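BAR/IMD domain-containing adapter protein 2-like 2 (Mus musculus, PDB 3OK8) binds phosphoinositides through its I-BAR (IMD) domain and induces planar or gently curved membrane structures. Local coordinates at residues G36-L40 with F98-L103; I76-M80 with L217-Q221. One frame throughout, in Å; residues are numbered along the deposited sequence.

Contact 1: G36-L40 with F98-L103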
# COMPACT_ATOMS: atom_id res chain seq x y z
N GLY A 36 5.81 -13.46 -5.75
CA GLY A 36 6.10 -12.10 -6.16
C GLY A 36 5.09 -11.58 -7.18
O GLY A 36 4.67 -10.42 -7.11
N ASN A 37 4.69 -12.42 -8.12
CA ASN A 37 3.74 -11.96 -9.12
C ASN A 37 2.34 -11.69 -8.54
O ASN A 37 1.66 -10.74 -8.94
CB ASN A 37 3.72 -12.92 -10.31
CG ASN A 37 4.83 -12.61 -11.30
OD1 ASN A 37 5.21 -11.46 -11.46
ND2 ASN A 37 5.34 -13.64 -11.96
N ASN A 38 1.95 -12.52 -7.57
CA ASN A 38 0.74 -12.32 -6.77
C ASN A 38 0.77 -10.99 -6.04
O ASN A 38 -0.22 -10.27 -5.97
CB ASN A 38 0.62 -13.42 -5.71
CG ASN A 38 0.15 -14.75 -6.27
OD1 ASN A 38 -0.19 -14.87 -7.45
ND2 ASN A 38 0.11 -15.75 -5.41
N TYR A 39 1.93 -10.69 -5.47
CA TYR A 39 2.19 -9.42 -4.80
C TYR A 39 1.93 -8.22 -5.74
O TYR A 39 1.26 -7.25 -5.37
CB TYR A 39 3.63 -9.42 -4.32
CG TYR A 39 3.96 -8.49 -3.18
CD1 TYR A 39 3.11 -7.47 -2.81
CD2 TYR A 39 5.17 -8.62 -2.51
CE1 TYR A 39 3.44 -6.61 -1.76
CE2 TYR A 39 5.51 -7.77 -1.47
CZ TYR A 39 4.65 -6.77 -1.11
OH TYR A 39 5.01 -5.93 -0.06
N LEU A 40 2.46 -8.29 -6.96
CA LEU A 40 2.25 -7.22 -7.94
C LEU A 40 0.78 -7.05 -8.26
O LEU A 40 0.27 -5.93 -8.29
CB LEU A 40 3.00 -7.52 -9.24
CG LEU A 40 4.50 -7.30 -9.26
CD1 LEU A 40 5.12 -8.06 -10.43
CD2 LEU A 40 4.81 -5.82 -9.34
N PHE A 98 10.53 -3.44 -8.29
CA PHE A 98 10.20 -4.79 -7.85
C PHE A 98 10.01 -5.72 -9.04
O PHE A 98 10.56 -6.82 -9.07
CB PHE A 98 8.94 -4.74 -7.00
CG PHE A 98 8.61 -6.02 -6.29
CD1 PHE A 98 7.29 -6.35 -6.04
CD2 PHE A 98 9.61 -6.89 -5.88
CE1 PHE A 98 6.96 -7.53 -5.39
CE2 PHE A 98 9.29 -8.08 -5.22
CZ PHE A 98 7.97 -8.40 -4.97
N HIS A 99 9.23 -5.28 -10.01
CA HIS A 99 8.95 -6.05 -11.22
C HIS A 99 10.18 -6.20 -12.11
O HIS A 99 10.70 -7.30 -12.29
CB HIS A 99 7.80 -5.39 -12.01
CG HIS A 99 7.65 -5.91 -13.41
ND1 HIS A 99 7.18 -7.18 -13.69
CD2 HIS A 99 7.91 -5.34 -14.61
CE1 HIS A 99 7.15 -7.36 -15.00
NE2 HIS A 99 7.59 -6.26 -15.58
N GLY A 100 10.62 -5.07 -12.68
CA GLY A 100 11.70 -5.05 -13.66
C GLY A 100 13.08 -5.49 -13.17
O GLY A 100 13.76 -6.26 -13.85
N ASP A 101 13.48 -5.00 -11.99
CA ASP A 101 14.83 -5.23 -11.45
C ASP A 101 14.98 -6.54 -10.69
O ASP A 101 16.10 -7.07 -10.52
CB ASP A 101 15.19 -4.09 -10.48
CG ASP A 101 15.77 -2.88 -11.18
OD1 ASP A 101 15.15 -1.80 -11.09
OD2 ASP A 101 16.84 -3.01 -11.82
N LEU A 102 13.87 -7.06 -10.20
CA LEU A 102 13.94 -8.20 -9.32
C LEU A 102 13.21 -9.41 -9.92
O LEU A 102 13.83 -10.43 -10.20
CB LEU A 102 13.40 -7.81 -7.95
CG LEU A 102 13.64 -8.70 -6.74
CD1 LEU A 102 13.57 -7.86 -5.49
CD2 LEU A 102 12.64 -9.83 -6.68
N LEU A 103 11.91 -9.26 -10.16
CA LEU A 103 11.07 -10.36 -10.62
C LEU A 103 11.34 -10.86 -12.04
O LEU A 103 11.24 -12.06 -12.30
CB LEU A 103 9.58 -10.00 -10.44
CG LEU A 103 8.85 -10.43 -9.16
CD1 LEU A 103 9.77 -10.60 -7.97
CD2 LEU A 103 7.71 -9.45 -8.82

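Contact 2: I76-M80 with L217-Q221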
# COMPACT_ATOMS: atom_id res chain seq x y z
N ILE A 76 -10.38 21.86 -1.60
CA ILE A 76 -9.68 20.90 -0.77
C ILE A 76 -9.86 19.46 -1.22
O ILE A 76 -8.89 18.70 -1.27
CB ILE A 76 -10.08 21.06 0.70
CG1 ILE A 76 -9.58 22.41 1.22
CG2 ILE A 76 -9.53 19.87 1.51
CD1 ILE A 76 -10.07 22.79 2.60
N LEU A 77 -11.09 19.08 -1.56
CA LEU A 77 -11.39 17.71 -1.96
C LEU A 77 -10.75 17.35 -3.30
O LEU A 77 -10.27 16.23 -3.50
CB LEU A 77 -12.91 17.49 -2.04
CG LEU A 77 -13.66 17.65 -0.72
CD1 LEU A 77 -15.19 17.86 -0.94
CD2 LEU A 77 -13.41 16.45 0.18
N VAL A 78 -10.76 18.30 -4.22
CA VAL A 78 -10.19 18.13 -5.53
C VAL A 78 -8.68 17.95 -5.40
O VAL A 78 -8.07 17.15 -6.12
CB VAL A 78 -10.55 19.33 -6.45
CG1 VAL A 78 -9.74 19.31 -7.74
CG2 VAL A 78 -12.04 19.29 -6.78
N GLN A 79 -8.07 18.66 -4.46
CA GLN A 79 -6.62 18.50 -4.30
C GLN A 79 -6.22 17.34 -3.40
O GLN A 79 -5.05 17.04 -3.25
CB GLN A 79 -5.90 19.79 -3.91
CG GLN A 79 -6.54 20.64 -2.85
CD GLN A 79 -5.82 21.97 -2.71
OE1 GLN A 79 -4.59 21.99 -2.56
NE2 GLN A 79 -6.56 23.07 -2.76
N MET A 80 -7.20 16.69 -2.80
CA MET A 80 -6.94 15.46 -2.09
C MET A 80 -6.84 14.34 -3.10
O MET A 80 -5.94 13.51 -3.02
CB MET A 80 -8.04 15.16 -1.08
CG MET A 80 -7.95 15.95 0.21
SD MET A 80 -9.42 15.69 1.23
CE MET A 80 -8.91 16.47 2.76
N LEU A 217 -2.25 23.05 4.58
CA LEU A 217 -3.05 23.85 3.66
C LEU A 217 -4.55 23.49 3.72
O LEU A 217 -5.42 24.30 3.38
CB LEU A 217 -2.52 23.72 2.23
CG LEU A 217 -1.06 24.12 2.03
CD1 LEU A 217 -0.58 23.82 0.61
CD2 LEU A 217 -0.85 25.58 2.37
N TRP A 218 -4.84 22.28 4.18
CA TRP A 218 -6.21 21.78 4.22
C TRP A 218 -6.89 21.98 5.56
O TRP A 218 -7.97 21.45 5.79
CB TRP A 218 -6.25 20.29 3.86
CG TRP A 218 -5.78 19.95 2.48
CD1 TRP A 218 -5.74 20.78 1.38
CD2 TRP A 218 -5.32 18.67 2.03
NE1 TRP A 218 -5.27 20.08 0.29
CE2 TRP A 218 -5.00 18.79 0.66
CE3 TRP A 218 -5.13 17.43 2.66
CZ2 TRP A 218 -4.51 17.72 -0.09
CZ3 TRP A 218 -4.64 16.36 1.92
CH2 TRP A 218 -4.34 16.52 0.55
N LYS A 219 -6.24 22.69 6.44
CA LYS A 219 -6.85 22.99 7.67
C LYS A 219 -7.77 24.10 7.24
O LYS A 219 -7.56 24.73 6.22
CB LYS A 219 -5.84 23.52 8.66
CG LYS A 219 -5.29 22.55 9.66
CD LYS A 219 -4.65 23.27 10.82
CE LYS A 219 -3.29 23.87 10.46
NZ LYS A 219 -3.26 24.74 9.25
N GLU A 220 -8.82 24.34 7.97
CA GLU A 220 -9.63 25.44 7.55
C GLU A 220 -9.63 26.58 8.51
O GLU A 220 -10.31 27.54 8.28
CB GLU A 220 -11.00 25.03 7.03
CG GLU A 220 -10.97 25.06 5.55
CD GLU A 220 -9.99 26.09 5.10
OE1 GLU A 220 -9.92 27.11 5.77
OE2 GLU A 220 -9.28 25.88 4.08
N GLN A 221 -8.81 26.48 9.55
CA GLN A 221 -8.32 27.67 10.22
C GLN A 221 -7.29 27.54 11.36
O GLN A 221 -6.82 26.46 11.69
CB GLN A 221 -9.48 28.58 10.62
CG GLN A 221 -9.22 30.07 10.51
CD GLN A 221 -9.56 30.65 9.16
OE1 GLN A 221 -9.41 31.85 8.94
NE2 GLN A 221 -10.02 29.82 8.24

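Contact 1: G36-L40 with F98-L103
G36-L40 and F98-L103 are antiparallel helical pieces, their axes at 172° and 11.2 Å apart, with G36 facing L103 at one end and L40 facing H99 at the other. Segment 98-103 is not a regular alpha helix: L103 N reaches back five residues to F98 O in a pi-type turn. Consistent with this wider turn, F98 and L103, five residues apart, both point toward helix 5-66.

The two leucines meet tip to tip. L40 CD1 lies 3.4 Å from L103 CD2, tighter than ordinary carbon-carbon contact, and L103 has both side-chain torsions off the staggered positions, so the fit looks somewhat strained. L103 CD2 is also 3.6 Å from G36 O and lies 3.9 Å above the plane of the F98 ring, over its centre. The lack of a side chain on G36 makes way for the other methyl, L103 CD1. The second branch of L40 lies against F98 and H99, with L40 CD2 4.0 Å from H99 CB and 4.2 Å from F98 CD1.

F98 extends across the gap with CG opposite its backbone N (chi1 -170°), which carries F98 CE1 to within 3.6 Å of Y39 CD2. The rings form an offset edge-to-face pair, the edge of F98 toward the face of Y39, with centroids 5.3 Å apart and planes at 75°. No hydrogen bond crosses this interface; packing alone joins it.

The contact thus pairs the first two helices of the three-helix IMD bundle. Helix 153-217 adds L196, which touches both F98 and L102, while Y53 of the second subunit meets F98 edge-to-face and A50 of that subunit packs on Y39.

Contact 2: I76-M80 with L217-Q221
W218 lays one face of its indole against I76 and M80, and this dominates the contact between helix 71-147 and the end of the chain. Two CH-pi contacts share that face. I76 CG2 stands 4.1 Å from the centroid of the five-membered ring of W218, 24° off its normal, while M80 CG stands 3.7 Å from the centroid of the six-membered ring and only 12° off. Beyond CG the M80 chain is extended, which carries SD farther up over the six-membered ring in a more distant Met-aromatic contact, and M80 CE closes to 3.9 Å from W218 CE3.

The polar part belongs to Q79. Its chi1 of 44° tucks CG over the backbone and places it beside the indole, Q79 CG lying 3.4 Å from W218 NE1. Q79 OE1 ends at the indole edge, in its plane, and takes a weak but fairly straight hydrogen bond from W218 NE1, 3.5 Å long; the amide itself stands nearly perpendicular to the ring. The other amide atom, NE2, has a weak bond to E75 O. Q79 O comes within 3.3 Å of W218 CZ2 and also accepts a hydrogen bond from T83 OG1.

At the outer edge, E220 OE2 comes 3.5 Å from I76 CD1, but this glutamate is poorly ordered and the detail is uncertain.

W218 is the first residue to leave the helical conformation after helix 153-217, and S197 of the second subunit packs against it. The contact joins the C-terminal end of the IMD bundle's last helix to helix 71-147. The chain end appears to be held mainly by apolar packing over the indole face, while the weak NE1 bond gives the indole N-H of this buried residue a partner and may favour one orientation of the ring.

Both contacts use helix 71-147, but with different partners: contact 1 joins it to helix 5-66 near the middle of the elongated chain, contact 2 to the C-terminal tail beyond helix 153-217. Their centres are 35 Å apart and nothing touches between them. Contact 1, partly buried, is a helix-helix interface built of leucines and aromatics, without a hydrogen bond across it. Contact 2 is buried at W218 and has a weak side-chain bond, with a poorly ordered E220 at its exposed edge where the chain runs out. The second subunit packs on both, consistent with the antiparallel dimer of three-helix bundles that defines the IMD.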